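Local structure of prolyl-tRNA synthetase (Naegleria fowleri, 6NAB) at residues E98-T103 with V149-K154; S127-I132 with F250-E255; P158-R163 with S272-G277. The protein probably attaches proline to its cognate tRNA through a prolyl-adenylate intermediate made from ATP, as a class II aminoacyl-tRNA synthetase. All coordinates share one frame; numbering follows the deposited sequence. Where two conformers were deposited one is given.

Contact 1 (E98-T103 with V149-K154); sequences EVAWVT and VRWEFK. With AMP (adenosine monophosphate), chain M; PRO (proline), chain N.
The backbone of E98 runs up against that of W151, CA atoms 4.3 Å apart, and W151 N donates to E98 O at 2.7 Å in a nearly straight bond (178°). R150 CA leans on the same oxygen through a CA-H...O contact, and W151 centres an inverse gamma turn that bends the chain here. E98, extended beyond CG, crosses R150 at a slant and sets its OE2 against the R150 methylenes, 3.7 Å from CD. The other E98 oxygen, OE1, is 3.8 Å from E152 OE1, two like charges bridged by a water that donates to both; R161 forms a salt bridge to E152 OE1 and probably eases the repulsion. R150 and E152 form the Arg-X-Glu signature of class II motif 2, following strand 140-149. From here R150 reaches into the active site fully stretched: NH1 donates to AMP O1P at 3.0 Å and NH2 to the bound proline's OXT at 2.7 Å, the latter more bent (135°), while P118 O holds NE. E152 instead folds at its second torsion (chi2 -82°), which brings OE2 to the adenine amino group, accepting from AMP N6 at 3.1 Å. Away from the ligands, A100 CB touches V149 CG1 at 4.0 Å, and a water joins A100 N to V149 O. A100, W101 and V102 pair antiparallel with a strand of the second subunit, carrying the sheet across the dimer interface.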
# COMPACT_ATOMS: atom_id res chain seq x y z
N GLU B 98 -11.15 -14.23 16.60
CA GLU B 98 -10.53 -12.96 16.24
C GLU B 98 -11.11 -12.33 14.97
O GLU B 98 -10.61 -11.29 14.54
CB GLU B 98 -9.02 -13.15 16.08
CG GLU B 98 -8.30 -13.53 17.38
CD GLU B 98 -6.81 -13.77 17.20
OE1 GLU B 98 -6.11 -13.89 18.22
OE2 GLU B 98 -6.33 -13.82 16.03
N VAL B 99 -12.13 -12.93 14.36
CA VAL B 99 -12.66 -12.44 13.09
C VAL B 99 -13.73 -11.38 13.34
O VAL B 99 -14.67 -11.60 14.12
CB VAL B 99 -13.21 -13.60 12.25
CG1 VAL B 99 -14.05 -13.07 11.10
CG2 VAL B 99 -12.07 -14.47 11.72
N ALA B 100 -13.58 -10.22 12.70
CA ALA B 100 -14.55 -9.13 12.75
C ALA B 100 -15.58 -9.28 11.63
O ALA B 100 -15.22 -9.55 10.48
CB ALA B 100 -13.85 -7.77 12.64
N TRP B 101 -16.85 -9.09 11.97
CA TRP B 101 -17.95 -9.34 11.05
C TRP B 101 -18.70 -8.06 10.74
O TRP B 101 -19.14 -7.35 11.65
CB TRP B 101 -18.93 -10.36 11.63
CG TRP B 101 -18.38 -11.74 11.66
CD1 TRP B 101 -17.72 -12.34 12.69
CD2 TRP B 101 -18.42 -12.68 10.59
NE1 TRP B 101 -17.36 -13.62 12.33
CE2 TRP B 101 -17.79 -13.86 11.05
CE3 TRP B 101 -18.95 -12.66 9.30
CZ2 TRP B 101 -17.66 -14.99 10.25
CZ3 TRP B 101 -18.82 -13.79 8.51
CH2 TRP B 101 -18.19 -14.94 8.99
N VAL B 102 -18.87 -7.79 9.44
CA VAL B 102 -19.73 -6.71 8.96
C VAL B 102 -21.14 -7.26 8.84
O VAL B 102 -21.37 -8.24 8.12
CB VAL B 102 -19.24 -6.19 7.59
CG1 VAL B 102 -20.23 -5.15 7.06
CG2 VAL B 102 -17.85 -5.62 7.70
N THR B 103 -22.09 -6.63 9.54
CA THR B 103 -23.46 -7.12 9.58
C THR B 103 -24.50 -6.08 9.17
O THR B 103 -25.68 -6.43 9.08
CB THR B 103 -23.83 -7.65 10.97
OG1 THR B 103 -23.89 -6.56 11.89
CG2 THR B 103 -22.79 -8.67 11.46
N VAL B 149 -7.06 -7.57 9.95
CA VAL B 149 -7.80 -7.34 11.19
C VAL B 149 -7.86 -8.63 12.00
O VAL B 149 -8.36 -9.65 11.52
CB VAL B 149 -9.22 -6.81 10.90
CG1 VAL B 149 -10.04 -6.71 12.17
CG2 VAL B 149 -9.16 -5.44 10.14
N ARG B 150 -7.37 -8.57 13.23
CA ARG B 150 -7.53 -9.67 14.19
C ARG B 150 -8.00 -9.05 15.49
O ARG B 150 -7.29 -8.24 16.09
CB ARG B 150 -6.22 -10.44 14.39
CG ARG B 150 -5.79 -11.21 13.13
CD ARG B 150 -4.50 -12.04 13.32
NE ARG B 150 -3.99 -12.50 12.02
CZ ARG B 150 -2.95 -13.32 11.84
NH1 ARG B 150 -2.27 -13.80 12.90
NH2 ARG B 150 -2.57 -13.65 10.61
N TRP B 151 -9.23 -9.38 15.89
CA TRP B 151 -9.81 -8.77 17.08
C TRP B 151 -9.20 -9.43 18.31
O TRP B 151 -9.81 -10.23 19.01
CB TRP B 151 -11.33 -8.87 17.07
CG TRP B 151 -11.94 -7.66 17.67
CD1 TRP B 151 -12.54 -7.56 18.90
CD2 TRP B 151 -11.95 -6.35 17.11
NE1 TRP B 151 -12.96 -6.27 19.11
CE2 TRP B 151 -12.60 -5.50 18.03
CE3 TRP B 151 -11.49 -5.80 15.90
CZ2 TRP B 151 -12.80 -4.14 17.78
CZ3 TRP B 151 -11.68 -4.45 15.66
CH2 TRP B 151 -12.33 -3.64 16.60
N GLU B 152 -7.94 -9.05 18.56
CA GLU B 152 -7.12 -9.69 19.58
C GLU B 152 -7.81 -9.69 20.94
O GLU B 152 -8.40 -8.69 21.36
CB GLU B 152 -5.77 -8.95 19.68
CG GLU B 152 -4.97 -8.94 18.36
CD GLU B 152 -4.18 -10.24 18.14
OE1 GLU B 152 -3.91 -10.97 19.14
OE2 GLU B 152 -3.87 -10.54 16.97
N PHE B 153 -7.76 -10.85 21.60
CA PHE B 153 -8.25 -10.92 22.98
C PHE B 153 -7.23 -10.33 23.94
O PHE B 153 -7.61 -9.62 24.88
CB PHE B 153 -8.57 -12.36 23.36
CG PHE B 153 -9.04 -12.53 24.78
CD1 PHE B 153 -10.37 -12.32 25.11
CD2 PHE B 153 -8.16 -12.89 25.78
CE1 PHE B 153 -10.82 -12.47 26.41
CE2 PHE B 153 -8.59 -13.04 27.09
CZ PHE B 153 -9.92 -12.83 27.41
N LYS B 154 -5.95 -10.60 23.72
CA LYS B 154 -4.91 -10.04 24.57
C LYS B 154 -4.90 -8.51 24.49
O LYS B 154 -5.32 -7.91 23.50
CB LYS B 154 -3.54 -10.58 24.16
CG LYS B 154 -3.38 -12.09 24.32
CD LYS B 154 -2.00 -12.51 23.86
CE LYS B 154 -2.01 -13.87 23.20
NZ LYS B 154 -0.63 -14.44 23.11
P AMP M . 1.23 -15.37 12.90
O1P AMP M . -0.08 -15.76 12.11
O2P AMP M . 1.14 -15.28 14.46
O3P AMP M . 2.36 -16.28 12.42
O5' AMP M . 1.75 -13.94 12.42
C5' AMP M . 1.92 -13.62 11.04
C4' AMP M . 2.64 -12.32 10.88
O4' AMP M . 1.82 -11.25 11.43
C3' AMP M . 3.98 -12.24 11.60
O3' AMP M . 4.90 -11.44 10.86
C2' AMP M . 3.61 -11.57 12.93
O2' AMP M . 4.67 -10.87 13.54
C1' AMP M . 2.48 -10.63 12.52
N9 AMP M . 1.46 -10.38 13.55
C8 AMP M . 0.58 -11.29 14.06
N7 AMP M . -0.36 -10.76 14.81
C5 AMP M . -0.06 -9.41 14.82
C6 AMP M . -0.68 -8.30 15.41
N6 AMP M . -1.81 -8.38 16.14
N1 AMP M . -0.13 -7.08 15.21
C2 AMP M . 0.97 -6.99 14.45
N3 AMP M . 1.64 -7.97 13.83
C4 AMP M . 1.07 -9.16 14.05
N PRO N . -0.92 -16.20 6.48
CA PRO N . 0.13 -16.59 7.44
C PRO N . -0.16 -16.06 8.84
O PRO N . 0.63 -16.28 9.77
CB PRO N . 1.40 -15.94 6.86
CG PRO N . 0.88 -14.78 6.02
CD PRO N . -0.40 -15.29 5.43
OXT PRO N . -1.20 -15.43 9.08
O HOH W 1 -3.48 -13.52 18.49
O HOH W 2 -3.87 -14.90 15.74
O HOH W 3 -7.00 -13.03 20.47
O HOH W 4 -11.20 -10.05 11.06

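Contact 2 (S127-I132 with F250-E255); sequences SYAKWI and FKIQFE
I252 is the main bump of this contact, filling a hollow made by Y128, A129 and I132 at the C-terminal end of helix 121-131. Its two branches diverge: CG1 lies beside the backbone N (chi1 -54°) and meets A129 CB at 3.9 Å, its terminal CD1 goes on to Y128 CB, and CG2 meets I132 CD1 at 3.7 Å. In return, A129 CB is a small bump set against two backbone carbonyls, 3.2 Å from F250 O and 3.5 Å from K251 O, where the chain leaves helix 245-250. Further along, I132 rests CG2 on F254 CB at 3.9 Å, the two side chains askew. Strand 253-255 pairs with strand 261-272, where I252 also touches A264 and Q266, so its side chain is wedged between helix end and sheet. Where the backbones draw together, I132 O and Q253 O, both acceptors, stand 3.3 Å apart. Beside them a water accepts from Q253 N at 3.0 Å and lies within hydrogen-bonding distance of A129 O and I132 O, with more acceptors around it than protons. With no direct hydrogen bond across, cohesion rests on apolar shape matching, the water supplying a polar link at the helix end.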
# COMPACT_ATOMS: atom_id res chain seq x y z
N SER B 127 -9.16 -19.03 -6.10
CA SER B 127 -8.57 -18.58 -7.37
C SER B 127 -7.36 -19.43 -7.75
O SER B 127 -7.16 -19.74 -8.93
CB SER B 127 -8.16 -17.10 -7.28
OG SER B 127 -9.28 -16.27 -7.09
N TYR B 128 -6.52 -19.79 -6.77
CA TYR B 128 -5.41 -20.69 -7.07
C TYR B 128 -5.90 -21.98 -7.70
O TYR B 128 -5.27 -22.51 -8.63
CB TYR B 128 -4.61 -21.00 -5.79
CG TYR B 128 -3.62 -19.94 -5.40
CD1 TYR B 128 -3.93 -18.59 -5.48
CD2 TYR B 128 -2.35 -20.29 -4.94
CE1 TYR B 128 -3.00 -17.61 -5.11
CE2 TYR B 128 -1.43 -19.34 -4.58
CZ TYR B 128 -1.75 -18.00 -4.66
OH TYR B 128 -0.81 -17.06 -4.31
N ALA B 129 -7.02 -22.51 -7.21
CA ALA B 129 -7.53 -23.76 -7.79
C ALA B 129 -7.96 -23.56 -9.24
O ALA B 129 -7.92 -24.51 -10.03
CB ALA B 129 -8.69 -24.30 -6.95
N LYS B 130 -8.39 -22.35 -9.60
CA LYS B 130 -8.76 -22.07 -10.99
C LYS B 130 -7.53 -21.81 -11.85
O LYS B 130 -7.46 -22.31 -12.98
CB LYS B 130 -9.71 -20.87 -11.05
CG LYS B 130 -9.90 -20.30 -12.44
CD LYS B 130 -10.58 -18.94 -12.41
CE LYS B 130 -10.57 -18.30 -13.80
NZ LYS B 130 -11.06 -16.89 -13.74
N TRP B 131 -6.55 -21.05 -11.34
CA TRP B 131 -5.38 -20.66 -12.13
C TRP B 131 -4.41 -21.82 -12.35
O TRP B 131 -3.61 -21.76 -13.29
CB TRP B 131 -4.64 -19.48 -11.47
CG TRP B 131 -5.47 -18.21 -11.37
CD1 TRP B 131 -6.51 -17.84 -12.18
CD2 TRP B 131 -5.34 -17.16 -10.39
NE1 TRP B 131 -7.03 -16.63 -11.78
CE2 TRP B 131 -6.33 -16.19 -10.68
CE3 TRP B 131 -4.49 -16.95 -9.29
CZ2 TRP B 131 -6.49 -15.03 -9.93
CZ3 TRP B 131 -4.64 -15.79 -8.54
CH2 TRP B 131 -5.64 -14.85 -8.86
N ILE B 132 -4.42 -22.83 -11.49
CA ILE B 132 -3.48 -23.94 -11.59
C ILE B 132 -4.20 -25.12 -12.24
O ILE B 132 -5.21 -25.61 -11.72
CB ILE B 132 -2.90 -24.30 -10.22
CG1 ILE B 132 -2.06 -23.13 -9.68
CG2 ILE B 132 -2.08 -25.59 -10.29
CD1 ILE B 132 -1.83 -23.15 -8.16
N PHE B 250 -9.23 -26.88 -0.90
CA PHE B 250 -9.66 -25.99 -1.99
C PHE B 250 -9.52 -26.63 -3.37
O PHE B 250 -9.78 -25.95 -4.38
CB PHE B 250 -8.87 -24.68 -1.90
CG PHE B 250 -9.32 -23.79 -0.77
CD1 PHE B 250 -8.68 -23.84 0.46
CD2 PHE B 250 -10.41 -22.95 -0.92
CE1 PHE B 250 -9.10 -23.04 1.52
CE2 PHE B 250 -10.84 -22.14 0.14
CZ PHE B 250 -10.18 -22.18 1.36
N LYS B 251 -9.13 -27.90 -3.44
CA LYS B 251 -8.97 -28.65 -4.69
C LYS B 251 -8.00 -27.94 -5.64
O LYS B 251 -8.29 -27.74 -6.82
CB LYS B 251 -10.32 -28.90 -5.36
CG LYS B 251 -11.36 -29.55 -4.46
CD LYS B 251 -12.72 -29.61 -5.17
CE LYS B 251 -13.84 -30.04 -4.23
NZ LYS B 251 -15.18 -29.89 -4.86
N ILE B 252 -6.84 -27.57 -5.12
CA ILE B 252 -5.77 -27.03 -5.95
C ILE B 252 -4.98 -28.23 -6.49
O ILE B 252 -4.08 -28.74 -5.82
CB ILE B 252 -4.87 -26.06 -5.18
CG1 ILE B 252 -5.70 -24.95 -4.53
CG2 ILE B 252 -3.84 -25.44 -6.12
CD1 ILE B 252 -4.92 -24.13 -3.52
N GLN B 253 -5.32 -28.65 -7.70
CA GLN B 253 -4.77 -29.85 -8.31
C GLN B 253 -4.15 -29.51 -9.66
O GLN B 253 -4.49 -28.50 -10.29
CB GLN B 253 -5.86 -30.90 -8.54
CG GLN B 253 -6.75 -31.19 -7.36
CD GLN B 253 -7.87 -32.13 -7.72
OE1 GLN B 253 -8.82 -31.74 -8.40
NE2 GLN B 253 -7.74 -33.38 -7.33
N PHE B 254 -3.25 -30.37 -10.10
CA PHE B 254 -2.61 -30.17 -11.39
C PHE B 254 -2.27 -31.52 -11.99
O PHE B 254 -2.01 -32.49 -11.27
CB PHE B 254 -1.34 -29.32 -11.27
CG PHE B 254 -0.22 -30.00 -10.54
CD1 PHE B 254 0.80 -30.62 -11.24
CD2 PHE B 254 -0.19 -30.03 -9.16
CE1 PHE B 254 1.84 -31.25 -10.58
CE2 PHE B 254 0.84 -30.67 -8.48
CZ PHE B 254 1.86 -31.28 -9.20
N GLU B 255 -2.32 -31.57 -13.31
CA GLU B 255 -1.82 -32.70 -14.07
C GLU B 255 -0.30 -32.64 -14.10
O GLU B 255 0.27 -31.67 -14.62
CB GLU B 255 -2.40 -32.68 -15.49
CG GLU B 255 -1.68 -33.58 -16.47
CD GLU B 255 -2.31 -33.55 -17.85
OE1 GLU B 255 -3.38 -34.18 -18.03
OE2 GLU B 255 -1.75 -32.89 -18.75
O HOH W 5 -6.54 -26.81 -9.67

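Contact 3 (P158-R163 with S272-G277); sequences PFIRSR and STRTLG. With AMP (adenosine monophosphate), chain M.
The adenine pocket of a class II synthetase is assembled here from the motif 2 loop and motif 3, whose signature arginine is probably R274. That side chain grips I160 O side-on with two nitrogens, NE at 2.9 Å, using a lone pair in the carbonyl plane, and NH2 at 3.1 Å, tilted from it. A bend at chi3 (-67°) turns the guanidinium into this position, and the pair of hydrogen bonds to one oxygen fixes its rotation. One guanidinium face thereby lies against the nucleotide, with AMP N9 3.8 Å above the plane. R274 NH2 also donates to a water, which R161 NH1 reaches only weakly; R161 forms salt bridges to the terminal carboxylate at Y513 and to E152. S272 OG donates to AMP N3 at 2.6 Å and accepts from R274 N, capping the turn into helix 274-283. S162 O accepts from AMP N6 at 3.0 Å. A weak bond runs from S162 N to AMP N1. Behind the pocket, L276 CB sits over a face of the F159 ring, 4.1 Å from the centroid, in a CH-pi contact. G277, lacking a side chain, admits F159 CB to 3.4 Å from its N and I160 CD1 to 3.7 Å from its C. F159 also meets F47 of strand 45-47 edge-to-face and touches C51 of helix 49-68, while I160 packs on V278 and M281 of helix 274-283.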
# COMPACT_ATOMS: atom_id res chain seq x y z
N PRO B 158 1.12 -1.21 21.08
CA PRO B 158 1.44 -0.48 19.85
C PRO B 158 2.50 -1.21 19.03
O PRO B 158 3.51 -1.67 19.58
CB PRO B 158 1.95 0.88 20.37
CG PRO B 158 1.28 1.05 21.74
CD PRO B 158 1.19 -0.37 22.30
N PHE B 159 2.24 -1.34 17.73
CA PHE B 159 3.07 -2.07 16.76
C PHE B 159 3.11 -3.58 17.00
O PHE B 159 2.85 -4.35 16.07
CB PHE B 159 4.51 -1.55 16.75
CG PHE B 159 4.62 -0.10 16.41
CD1 PHE B 159 4.12 0.39 15.20
CD2 PHE B 159 5.27 0.78 17.26
CE1 PHE B 159 4.23 1.74 14.86
CE2 PHE B 159 5.39 2.13 16.94
CZ PHE B 159 4.86 2.61 15.73
N ILE B 160 3.48 -4.01 18.22
CA ILE B 160 3.66 -5.44 18.50
C ILE B 160 2.35 -6.20 18.32
O ILE B 160 2.32 -7.27 17.70
CB ILE B 160 4.22 -5.65 19.92
CG1 ILE B 160 5.60 -4.98 20.12
CG2 ILE B 160 4.26 -7.16 20.26
CD1 ILE B 160 6.70 -5.47 19.14
N ARG B 161 1.25 -5.66 18.86
CA ARG B 161 -0.01 -6.41 18.84
C ARG B 161 -1.16 -5.40 18.69
O ARG B 161 -1.72 -4.94 19.68
CB ARG B 161 -0.18 -7.27 20.08
CG ARG B 161 -1.45 -8.13 20.06
CD ARG B 161 -1.61 -9.00 21.31
NE ARG B 161 -0.45 -9.87 21.53
CZ ARG B 161 -0.17 -10.96 20.82
NH1 ARG B 161 -0.97 -11.34 19.83
NH2 ARG B 161 0.91 -11.66 21.09
N SER B 162 -1.48 -5.06 17.44
CA SER B 162 -2.59 -4.16 17.16
C SER B 162 -3.72 -4.93 16.49
O SER B 162 -3.51 -5.98 15.87
CB SER B 162 -2.14 -2.98 16.29
OG SER B 162 -1.53 -3.41 15.08
N ARG B 163 -4.95 -4.42 16.65
CA ARG B 163 -6.11 -5.12 16.10
C ARG B 163 -6.24 -4.91 14.59
O ARG B 163 -6.78 -5.78 13.90
CB ARG B 163 -7.37 -4.70 16.86
CG ARG B 163 -7.30 -5.26 18.28
CD ARG B 163 -8.53 -5.09 19.14
NE ARG B 163 -8.32 -5.85 20.37
CZ ARG B 163 -7.76 -5.36 21.48
NH1 ARG B 163 -7.38 -4.09 21.55
NH2 ARG B 163 -7.60 -6.15 22.53
N SER B 272 5.07 -8.11 9.38
CA SER B 272 4.14 -7.01 9.66
C SER B 272 4.84 -5.81 10.29
O SER B 272 6.05 -5.83 10.56
CB SER B 272 3.01 -7.46 10.60
OG SER B 272 3.44 -7.44 11.96
N THR B 273 4.04 -4.77 10.57
CA THR B 273 4.53 -3.60 11.30
C THR B 273 4.91 -3.91 12.75
O THR B 273 5.37 -3.02 13.46
CB THR B 273 3.48 -2.47 11.24
OG1 THR B 273 2.15 -2.99 11.43
CG2 THR B 273 3.57 -1.77 9.88
N ARG B 274 4.78 -5.17 13.20
CA ARG B 274 5.41 -5.56 14.46
C ARG B 274 6.91 -5.24 14.45
O ARG B 274 7.48 -4.90 15.49
CB ARG B 274 5.16 -7.05 14.70
CG ARG B 274 5.99 -7.66 15.82
CD ARG B 274 5.56 -9.11 16.09
NE ARG B 274 4.20 -9.19 16.63
CZ ARG B 274 3.56 -10.33 16.86
NH1 ARG B 274 4.16 -11.49 16.59
NH2 ARG B 274 2.32 -10.31 17.35
N THR B 275 7.54 -5.34 13.27
CA THR B 275 8.94 -4.98 13.08
C THR B 275 9.30 -3.66 13.72
O THR B 275 10.37 -3.52 14.32
CB THR B 275 9.28 -4.90 11.59
OG1 THR B 275 8.34 -4.03 10.92
CG2 THR B 275 9.27 -6.30 10.94
N LEU B 276 8.44 -2.65 13.54
CA LEU B 276 8.73 -1.32 14.08
C LEU B 276 8.79 -1.35 15.61
O LEU B 276 9.65 -0.72 16.22
CB LEU B 276 7.69 -0.32 13.61
CG LEU B 276 7.91 0.32 12.23
CD1 LEU B 276 7.92 -0.69 11.11
CD2 LEU B 276 6.87 1.38 11.99
N GLY B 277 7.85 -2.07 16.24
CA GLY B 277 7.86 -2.15 17.69
C GLY B 277 9.12 -2.82 18.21
O GLY B 277 9.71 -2.36 19.20
P AMP M . 1.23 -15.37 12.90
O1P AMP M . -0.08 -15.76 12.11
O2P AMP M . 1.14 -15.28 14.46
O3P AMP M . 2.36 -16.28 12.42
O5' AMP M . 1.75 -13.94 12.42
C5' AMP M . 1.92 -13.62 11.04
C4' AMP M . 2.64 -12.32 10.88
O4' AMP M . 1.82 -11.25 11.43
C3' AMP M . 3.98 -12.24 11.60
O3' AMP M . 4.90 -11.44 10.86
C2' AMP M . 3.61 -11.57 12.93
O2' AMP M . 4.67 -10.87 13.54
C1' AMP M . 2.48 -10.63 12.52
N9 AMP M . 1.46 -10.38 13.55
C8 AMP M . 0.58 -11.29 14.06
N7 AMP M . -0.36 -10.76 14.81
C5 AMP M . -0.06 -9.41 14.82
C6 AMP M . -0.68 -8.30 15.41
N6 AMP M . -1.81 -8.38 16.14
N1 AMP M . -0.13 -7.08 15.21
C2 AMP M . 0.97 -6.99 14.45
N3 AMP M . 1.64 -7.97 13.83
C4 AMP M . 1.07 -9.16 14.05
O HOH W 6 1.42 -3.29 14.00
O HOH W 7 1.17 -12.98 17.75

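Overall arrangement
All three contacts belong to the class II catalytic core. Contacts 1 and 3 are neighbours, their centres 16 Å apart, in series along the chain, and both touch AMP; R163 probably hydrogen-bonds to R150 and E152, and the loop between strands 140-149 and 164-174 supplies residues of both contacts to the nucleotide. Contact 2 lies farther off, its centre 29 Å from that of contact 1 and 34 Å from that of contact 3, and its segments alternate with those of each. It fastens helix 121-131 beside strand 253-255, which pairs with strand 261-272, leading into contact 3. Contacts 1 and 2 also touch the second subunit, so the core reaches the dimer interface at two places.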